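Long-range contacts in RNA-dependent RNA polymerase (Taggert virus, PDB 6DX3), which carries a viral OTU domain, a cysteine protease that probably cleaves ubiquitin from modified proteins: residues A[35-40]-A[95-100]; A[115-120]-A[136-141]. All coordinates share one frame; numbering follows the deposited sequence.

Interaction 1 and interaction 2 belong to the same OTU-like cysteine protease domain but sit on opposite sides of the chain's centre. Their centres are 22 Å apart. Their nearest atoms are about 9 Å apart. Interaction 1 joins two loops ahead of helices and includes Cys40, the probable nucleophile. Its side chain touches His150, probably the catalytic histidine, as in other OTU proteases. Interaction 2 lies away from this pair, at the end of the sheet where strand 116-121 begins and a loop packs on it. Along the chain, interaction 1 closes before interaction 2 opens. Helix 102-112 starts just after segment 95-100 and packs on Val116 and Ile118 of the strand that carries interaction 2.

Interaction 1 (A[35-40]-A[95-100]); sequences PMDGNC and KPNEWG
Gly38 lies over one face of the Trp99 ring, while Cys40 meets the edge of the same ring. Gly38 and Cys40 belong to the Asp-Gly-Asn-Cys sequence typical of OTU cysteine proteases. In that family the cysteine is the nucleophile, a role Cys40 probably fills here. Gly38 CA stands 4.0 Å from the centroid of the six-membered ring of Trp99, close to the ring normal, as a CH-pi contact. Cys40 SG reaches Trp99 CZ3 at 3.3 Å, in the plane of the ring. One face of the indole thus meets the loop at Gly38, and its edge meets the first residue of helix 40-49. The first torsion of Cys40 (chi1 55°) sets SG between the backbone N and the carbonyl carbon, from where it meets the ring rim.

On the other flank, the Asn39 and Asn97 side chains cross at about a right angle, with their amide planes 26° apart. Asn39 ND2 lies 3.5 Å from Asn97 OD1, and Asn39 OD1 lies 3.5 Å from Asn97 CA. Asn97 OD1 also takes a weak hydrogen bond from Gly38 N. Asp37 OD1 accepts a hydrogen bond from Asn39 N at 3.1 Å, from above the carboxylate plane, and closes an Asx turn. Gly38 CA points a hydrogen at Asn97 O. One water donates to Asn39 OD1 and accepts from Asn97 N. Another donates to Gly38 O at 2.8 Å and accepts from Gly100 N.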
ATOM      1  N   PRO A  35      10.267   8.679  -4.746  1.00 29.28           N
ATOM      2  CA  PRO A  35      11.603   8.965  -4.204  1.00 31.32           C
ATOM      3  C   PRO A  35      12.144   7.798  -3.390  1.00 31.83           C
ATOM      4  O   PRO A  35      11.409   7.120  -2.670  1.00 24.51           O
ATOM      5  CB  PRO A  35      11.368  10.203  -3.335  1.00 31.20           C
ATOM      6  CG  PRO A  35      10.209  10.886  -3.982  1.00 29.92           C
ATOM      7  CD  PRO A  35       9.324   9.786  -4.501  1.00 28.35           C
ATOM      8  N   MET A  36      13.449   7.557  -3.523  1.00 33.93           N
ATOM      9  CA  MET A  36      14.096   6.400  -2.904  1.00 36.15           C
ATOM     10  C   MET A  36      14.571   6.733  -1.488  1.00 37.68           C
ATOM     11  O   MET A  36      15.754   6.668  -1.158  1.00 35.44           O
ATOM     12  CB  MET A  36      15.247   5.910  -3.777  1.00 41.22           C
ATOM     13  CG  MET A  36      14.833   4.969  -4.904  1.00 43.29           C
ATOM     14  SD  MET A  36      16.130   4.756  -6.147  1.00 51.51           S
ATOM     15  CE  MET A  36      15.825   6.177  -7.198  1.00 51.67           C
ATOM     16  N   ASP A  37      13.611   7.099  -0.644  1.00 34.93           N
ATOM     17  CA  ASP A  37      13.843   7.306   0.778  1.00 36.19           C
ATOM     18  C   ASP A  37      12.945   6.367   1.579  1.00 33.53           C
ATOM     19  O   ASP A  37      12.210   5.546   1.024  1.00 31.37           O
ATOM     20  CB  ASP A  37      13.612   8.770   1.167  1.00 36.76           C
ATOM     21  CG  ASP A  37      12.263   9.304   0.703  1.00 34.83           C
ATOM     22  OD1 ASP A  37      11.315   8.513   0.513  1.00 31.61           O
ATOM     23  OD2 ASP A  37      12.157  10.533   0.519  1.00 35.89           O
ATOM     24  N   GLY A  38      13.012   6.497   2.902  1.00 34.99           N
ATOM     25  CA  GLY A  38      12.174   5.711   3.787  1.00 34.99           C
ATOM     26  C   GLY A  38      10.707   6.092   3.804  1.00 31.72           C
ATOM     27  O   GLY A  38       9.928   5.437   4.503  1.00 32.57           O
ATOM     28  N   ASN A  39      10.306   7.125   3.063  1.00 28.52           N
ATOM     29  CA  ASN A  39       8.912   7.550   2.997  1.00 27.92           C
ATOM     30  C   ASN A  39       8.195   7.010   1.764  1.00 26.90           C
ATOM     31  O   ASN A  39       7.044   7.386   1.513  1.00 27.62           O
ATOM     32  CB  ASN A  39       8.826   9.080   3.015  1.00 26.60           C
ATOM     33  CG  ASN A  39       9.494   9.696   4.232  1.00 29.83           C
ATOM     34  OD1 ASN A  39       9.295   9.250   5.362  1.00 31.57           O
ATOM     35  ND2 ASN A  39      10.295  10.730   4.002  1.00 31.89           N
ATOM     36  N   CYS A  40       8.845   6.118   1.009  1.00 34.74           N
ATOM     37  CA  CYS A  40       8.354   5.720  -0.308  1.00 32.62           C
ATOM     38  C   CYS A  40       6.971   5.080  -0.260  1.00 29.28           C
ATOM     39  O   CYS A  40       6.197   5.217  -1.215  1.00 25.23           O
ATOM     40  CB  CYS A  40       9.351   4.761  -0.955  1.00 35.77           C
ATOM     41  SG  CYS A  40       9.697   3.332   0.082  1.00 37.98           S
ATOM     42  N   LYS A  95       8.789   7.870  13.253  1.00 36.43           N
ATOM     43  CA  LYS A  95      10.141   8.362  13.058  1.00 37.78           C
ATOM     44  C   LYS A  95      10.305   8.875  11.630  1.00 35.72           C
ATOM     45  O   LYS A  95       9.758   8.286  10.692  1.00 32.36           O
ATOM     46  CB  LYS A  95      11.160   7.257  13.332  1.00 39.93           C
ATOM     47  CG  LYS A  95      11.337   6.913  14.799  1.00 42.62           C
ATOM     48  CD  LYS A  95      12.381   5.822  14.971  1.00 46.01           C
ATOM     49  CE  LYS A  95      13.081   5.925  16.316  1.00 50.60           C
ATOM     50  NZ  LYS A  95      12.145   5.670  17.444  1.00 51.07           N
ATOM     51  N   PRO A  96      11.041   9.969  11.433  1.00 38.04           N
ATOM     52  CA  PRO A  96      11.269  10.461  10.069  1.00 37.88           C
ATOM     53  C   PRO A  96      12.037   9.446   9.241  1.00 38.09           C
ATOM     54  O   PRO A  96      12.968   8.798   9.725  1.00 39.32           O
ATOM     55  CB  PRO A  96      12.080  11.745  10.285  1.00 41.03           C
ATOM     56  CG  PRO A  96      11.825  12.133  11.711  1.00 42.41           C
ATOM     57  CD  PRO A  96      11.646  10.845  12.450  1.00 41.22           C
ATOM     58  N   ASN A  97      11.622   9.304   7.981  1.00 37.80           N
ATOM     59  CA  ASN A  97      12.246   8.416   6.999  1.00 40.17           C
ATOM     60  C   ASN A  97      12.206   6.949   7.419  1.00 37.27           C
ATOM     61  O   ASN A  97      13.034   6.151   6.968  1.00 32.91           O
ATOM     62  CB  ASN A  97      13.690   8.835   6.706  1.00 46.28           C
ATOM     63  CG  ASN A  97      13.787   9.815   5.559  1.00 50.04           C
ATOM     64  OD1 ASN A  97      13.574   9.455   4.400  1.00 50.78           O
ATOM     65  ND2 ASN A  97      14.109  11.064   5.874  1.00 51.34           N
ATOM     66  N   GLU A  98      11.255   6.572   8.265  1.00 34.72           N
ATOM     67  CA  GLU A  98      11.121   5.193   8.713  1.00 32.59           C
ATOM     68  C   GLU A  98      10.271   4.400   7.728  1.00 32.26           C
ATOM     69  O   GLU A  98       9.252   4.889   7.230  1.00 31.50           O
ATOM     70  CB  GLU A  98      10.505   5.145  10.111  1.00 32.90           C
ATOM     71  CG  GLU A  98      10.342   3.746  10.683  1.00 34.43           C
ATOM     72  CD  GLU A  98      11.652   3.133  11.149  1.00 38.86           C
ATOM     73  OE1 GLU A  98      12.681   3.843  11.180  1.00 41.16           O
ATOM     74  OE2 GLU A  98      11.648   1.932  11.483  1.00 39.43           O
ATOM     75  N   TRP A  99      10.699   3.170   7.458  1.00 33.08           N
ATOM     76  CA  TRP A  99      10.057   2.339   6.446  1.00 33.82           C
ATOM     77  C   TRP A  99       8.603   2.048   6.800  1.00 31.54           C
ATOM     78  O   TRP A  99       8.301   1.580   7.902  1.00 31.96           O
ATOM     79  CB  TRP A  99      10.820   1.026   6.296  1.00 36.95           C
ATOM     80  CG  TRP A  99      12.134   1.164   5.612  1.00 42.82           C
ATOM     81  CD1 TRP A  99      13.370   0.986   6.162  1.00 46.26           C
ATOM     82  CD2 TRP A  99      12.351   1.505   4.240  1.00 45.67           C
ATOM     83  NE1 TRP A  99      14.343   1.195   5.213  1.00 49.75           N
ATOM     84  CE2 TRP A  99      13.741   1.515   4.025  1.00 49.77           C
ATOM     85  CE3 TRP A  99      11.503   1.802   3.171  1.00 46.20           C
ATOM     86  CZ2 TRP A  99      14.299   1.805   2.787  1.00 52.70           C
ATOM     87  CZ3 TRP A  99      12.064   2.095   1.947  1.00 48.37           C
ATOM     88  CH2 TRP A  99      13.444   2.096   1.764  1.00 51.49           C
ATOM     89  N   GLY A 100       7.699   2.325   5.853  1.00 29.79           N
ATOM     90  CA  GLY A 100       6.337   1.850   5.972  1.00 28.19           C
ATOM     91  C   GLY A 100       6.188   0.415   5.486  1.00 25.71           C
ATOM     92  O   GLY A 100       7.021  -0.101   4.742  1.00 26.62           O
TER
HETATM   93  O   HOH W   1       8.067   3.791   3.194  1.00 25.88           O
HETATM   94  O   HOH W   2       8.311   7.689   6.897  1.00 20.19           O
HETATM   95  O   HOH W   3       8.735  10.744   7.929  1.00 42.00           O

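Interaction 2 (A[115-120]-A[136-141])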
ATOM      1  N   THR A 115      -9.513   0.731  -1.525  1.00 26.81           N
ATOM      2  CA  THR A 115      -8.855  -0.557  -1.676  1.00 26.83           C
ATOM      3  C   THR A 115      -7.443  -0.353  -2.208  1.00 26.12           C
ATOM      4  O   THR A 115      -7.212   0.483  -3.086  1.00 25.33           O
ATOM      5  CB  THR A 115      -9.657  -1.462  -2.612  1.00 26.60           C
ATOM      6  OG1 THR A 115     -10.966  -1.674  -2.067  1.00 27.32           O
ATOM      7  CG2 THR A 115      -8.968  -2.804  -2.787  1.00 25.91           C
ATOM      8  N   VAL A 116      -6.495  -1.107  -1.654  1.00 24.19           N
ATOM      9  CA  VAL A 116      -5.094  -1.026  -2.049  1.00 23.57           C
ATOM     10  C   VAL A 116      -4.596  -2.420  -2.398  1.00 23.69           C
ATOM     11  O   VAL A 116      -4.734  -3.353  -1.599  1.00 24.03           O
ATOM     12  CB  VAL A 116      -4.215  -0.408  -0.945  1.00 24.29           C
ATOM     13  CG1 VAL A 116      -2.759  -0.371  -1.395  1.00 23.30           C
ATOM     14  CG2 VAL A 116      -4.702   0.992  -0.592  1.00 26.55           C
ATOM     15  N   TYR A 117      -4.023  -2.558  -3.591  1.00 23.10           N
ATOM     16  CA  TYR A 117      -3.312  -3.761  -3.999  1.00 23.84           C
ATOM     17  C   TYR A 117      -1.823  -3.529  -3.789  1.00 24.11           C
ATOM     18  O   TYR A 117      -1.297  -2.482  -4.180  1.00 25.58           O
ATOM     19  CB  TYR A 117      -3.575  -4.097  -5.468  1.00 24.73           C
ATOM     20  CG  TYR A 117      -4.974  -4.575  -5.802  1.00 26.10           C
ATOM     21  CD1 TYR A 117      -5.169  -5.766  -6.487  1.00 27.15           C
ATOM     22  CD2 TYR A 117      -6.093  -3.826  -5.461  1.00 26.51           C
ATOM     23  CE1 TYR A 117      -6.437  -6.207  -6.808  1.00 28.40           C
ATOM     24  CE2 TYR A 117      -7.366  -4.258  -5.775  1.00 27.96           C
ATOM     25  CZ  TYR A 117      -7.531  -5.450  -6.450  1.00 29.02           C
ATOM     26  OH  TYR A 117      -8.795  -5.889  -6.770  1.00 30.10           O
ATOM     27  N   ILE A 118      -1.147  -4.498  -3.179  1.00 24.16           N
ATOM     28  CA  ILE A 118       0.299  -4.452  -2.987  1.00 25.29           C
ATOM     29  C   ILE A 118       0.899  -5.604  -3.779  1.00 27.72           C
ATOM     30  O   ILE A 118       0.760  -6.773  -3.394  1.00 28.39           O
ATOM     31  CB  ILE A 118       0.701  -4.536  -1.509  1.00 24.01           C
ATOM     32  CG1 ILE A 118      -0.102  -3.541  -0.669  1.00 22.20           C
ATOM     33  CG2 ILE A 118       2.193  -4.274  -1.355  1.00 23.09           C
ATOM     34  CD1 ILE A 118       0.260  -3.575   0.810  1.00 22.54           C
ATOM     35  N   TRP A 119       1.564  -5.278  -4.884  1.00 29.04           N
ATOM     36  CA  TRP A 119       2.170  -6.281  -5.749  1.00 29.05           C
ATOM     37  C   TRP A 119       3.624  -6.488  -5.344  1.00 29.37           C
ATOM     38  O   TRP A 119       4.396  -5.528  -5.267  1.00 29.36           O
ATOM     39  CB  TRP A 119       2.076  -5.856  -7.215  1.00 28.38           C
ATOM     40  CG  TRP A 119       0.676  -5.533  -7.657  1.00 27.61           C
ATOM     41  CD1 TRP A 119      -0.026  -4.391  -7.392  1.00 26.60           C
ATOM     42  CD2 TRP A 119      -0.189  -6.363  -8.443  1.00 28.80           C
ATOM     43  NE1 TRP A 119      -1.275  -4.461  -7.963  1.00 26.62           N
ATOM     44  CE2 TRP A 119      -1.398  -5.659  -8.616  1.00 28.13           C
ATOM     45  CE3 TRP A 119      -0.058  -7.632  -9.015  1.00 29.74           C
ATOM     46  CZ2 TRP A 119      -2.471  -6.183  -9.339  1.00 29.81           C
ATOM     47  CZ3 TRP A 119      -1.123  -8.150  -9.733  1.00 31.28           C
ATOM     48  CH2 TRP A 119      -2.313  -7.427  -9.887  1.00 31.18           C
ATOM     49  N   HIS A 120       3.993  -7.739  -5.086  1.00 30.00           N
ATOM     50  CA  HIS A 120       5.333  -8.058  -4.614  1.00 28.62           C
ATOM     51  C   HIS A 120       6.225  -8.434  -5.791  1.00 28.99           C
ATOM     52  O   HIS A 120       5.959  -9.418  -6.489  1.00 28.37           O
ATOM     53  CB  HIS A 120       5.307  -9.193  -3.596  1.00 26.85           C
ATOM     54  CG  HIS A 120       6.663  -9.744  -3.286  1.00 27.14           C
ATOM     55  ND1 HIS A 120       7.162 -10.875  -3.895  1.00 28.58           N
ATOM     56  CD2 HIS A 120       7.633  -9.310  -2.446  1.00 27.22           C
ATOM     57  CE1 HIS A 120       8.377 -11.119  -3.438  1.00 30.37           C
ATOM     58  NE2 HIS A 120       8.687 -10.183  -2.558  1.00 29.12           N
ATOM     59  N   ASP A 136     -12.519  -3.726  -3.768  1.00 32.39           N
ATOM     60  CA  ASP A 136     -12.783  -3.115  -5.060  1.00 33.81           C
ATOM     61  C   ASP A 136     -11.967  -3.785  -6.164  1.00 33.09           C
ATOM     62  O   ASP A 136     -10.900  -4.351  -5.907  1.00 32.37           O
ATOM     63  CB  ASP A 136     -12.468  -1.623  -5.017  1.00 34.87           C
ATOM     64  CG  ASP A 136     -13.478  -0.839  -4.207  1.00 36.63           C
ATOM     65  OD1 ASP A 136     -14.631  -1.305  -4.088  1.00 38.59           O
ATOM     66  OD2 ASP A 136     -13.121   0.242  -3.694  1.00 37.07           O
ATOM     67  N   PRO A 137     -12.457  -3.746  -7.403  1.00 34.70           N
ATOM     68  CA  PRO A 137     -11.662  -4.250  -8.526  1.00 35.04           C
ATOM     69  C   PRO A 137     -10.333  -3.517  -8.649  1.00 35.94           C
ATOM     70  O   PRO A 137     -10.128  -2.433  -8.096  1.00 35.34           O
ATOM     71  CB  PRO A 137     -12.559  -3.986  -9.741  1.00 34.82           C
ATOM     72  CG  PRO A 137     -13.943  -3.983  -9.187  1.00 36.43           C
ATOM     73  CD  PRO A 137     -13.830  -3.392  -7.810  1.00 36.01           C
ATOM     74  N   MET A 138      -9.422  -4.136  -9.402  1.00 36.98           N
ATOM     75  CA  MET A 138      -8.061  -3.625  -9.512  1.00 36.70           C
ATOM     76  C   MET A 138      -8.027  -2.233 -10.131  1.00 37.52           C
ATOM     77  O   MET A 138      -7.270  -1.362  -9.683  1.00 37.24           O
ATOM     78  CB  MET A 138      -7.217  -4.600 -10.331  1.00 37.49           C
ATOM     79  CG  MET A 138      -5.770  -4.198 -10.519  1.00 37.90           C
ATOM     80  SD  MET A 138      -4.958  -5.261 -11.727  1.00 40.24           S
ATOM     81  CE  MET A 138      -5.850  -4.827 -13.220  1.00 41.97           C
ATOM     82  N   LEU A 139      -8.844  -1.998 -11.158  1.00 38.82           N
ATOM     83  CA  LEU A 139      -8.788  -0.751 -11.910  1.00 39.99           C
ATOM     84  C   LEU A 139      -9.385   0.436 -11.162  1.00 39.26           C
ATOM     85  O   LEU A 139      -9.162   1.578 -11.576  1.00 39.33           O
ATOM     86  CB  LEU A 139      -9.500  -0.922 -13.254  1.00 43.61           C
ATOM     87  CG  LEU A 139      -8.825  -1.895 -14.225  1.00 45.24           C
ATOM     88  CD1 LEU A 139      -9.645  -2.051 -15.498  1.00 47.80           C
ATOM     89  CD2 LEU A 139      -7.409  -1.437 -14.546  1.00 44.91           C
ATOM     90  N   GLU A 140     -10.137   0.206 -10.083  1.00 38.66           N
ATOM     91  CA  GLU A 140     -10.684   1.288  -9.272  1.00 38.96           C
ATOM     92  C   GLU A 140     -10.077   1.321  -7.877  1.00 36.30           C
ATOM     93  O   GLU A 140     -10.688   1.861  -6.948  1.00 37.26           O
ATOM     94  CB  GLU A 140     -12.206   1.178  -9.191  1.00 41.78           C
ATOM     95  CG  GLU A 140     -12.730  -0.238  -9.235  1.00 43.65           C
ATOM     96  CD  GLU A 140     -14.206  -0.291  -9.559  1.00 47.68           C
ATOM     97  OE1 GLU A 140     -15.025  -0.047  -8.646  1.00 49.29           O
ATOM     98  OE2 GLU A 140     -14.547  -0.569 -10.727  1.00 49.70           O
ATOM     99  N   SER A 141      -8.888   0.751  -7.713  1.00 32.46           N
ATOM    100  CA  SER A 141      -8.174   0.722  -6.448  1.00 29.67           C
ATOM    101  C   SER A 141      -6.788   1.329  -6.628  1.00 27.76           C
ATOM    102  O   SER A 141      -6.350   1.623  -7.743  1.00 27.21           O
ATOM    103  CB  SER A 141      -8.055  -0.710  -5.912  1.00 29.48           C
ATOM    104  OG  SER A 141      -9.322  -1.339  -5.837  1.00 31.54           O
TER
HETATM  105  O   HOH W   4     -11.054   1.908  -3.891  1.00 31.67           O
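The Tyr117 hydroxyl donates a hydrogen bond to Asp136 O, and this bond lies at the tightly packed part of the contact. Tyr117 OH to Asp136 O measures 2.7 Å, and the donor lies in the carbonyl plane. Met138 crosses the Tyr117 side chain at about a right angle. Its CG sits over one ring face, offset toward the rim. With CG anti to the backbone N (chi1 -180°), the Met138 chain runs on past the tyrosine to Trp119. There SD comes 3.6 Å from Trp119 CZ2, an oblique Met-aromatic contact. The indole nitrogen is held by Asn143. Ser141 OG is near the Tyr117 ring edge and packs against Thr115 CB at 3.2 Å. It donates to Pro137 O at 2.6 Å, from above the carbonyl plane, and so ties the loop to itself.

Toward the partly exposed Asp136 the packing gives way to water. Asp136 N still donates to Thr115 OG1, 3.1 Å away and nearly straight at 162°. Beyond it, one water accepts from Thr115 N and donates to both Asp136 OD2, at 2.7 Å, and Glu140 O.

Segment 136-141 connects strand 126-133 to strand 142-147, and these flank strand 116-121 in the sheet. The loop therefore passes the start of the middle strand, forming a psi-loop (psi motif) in the mixed sheet of the OTU domain.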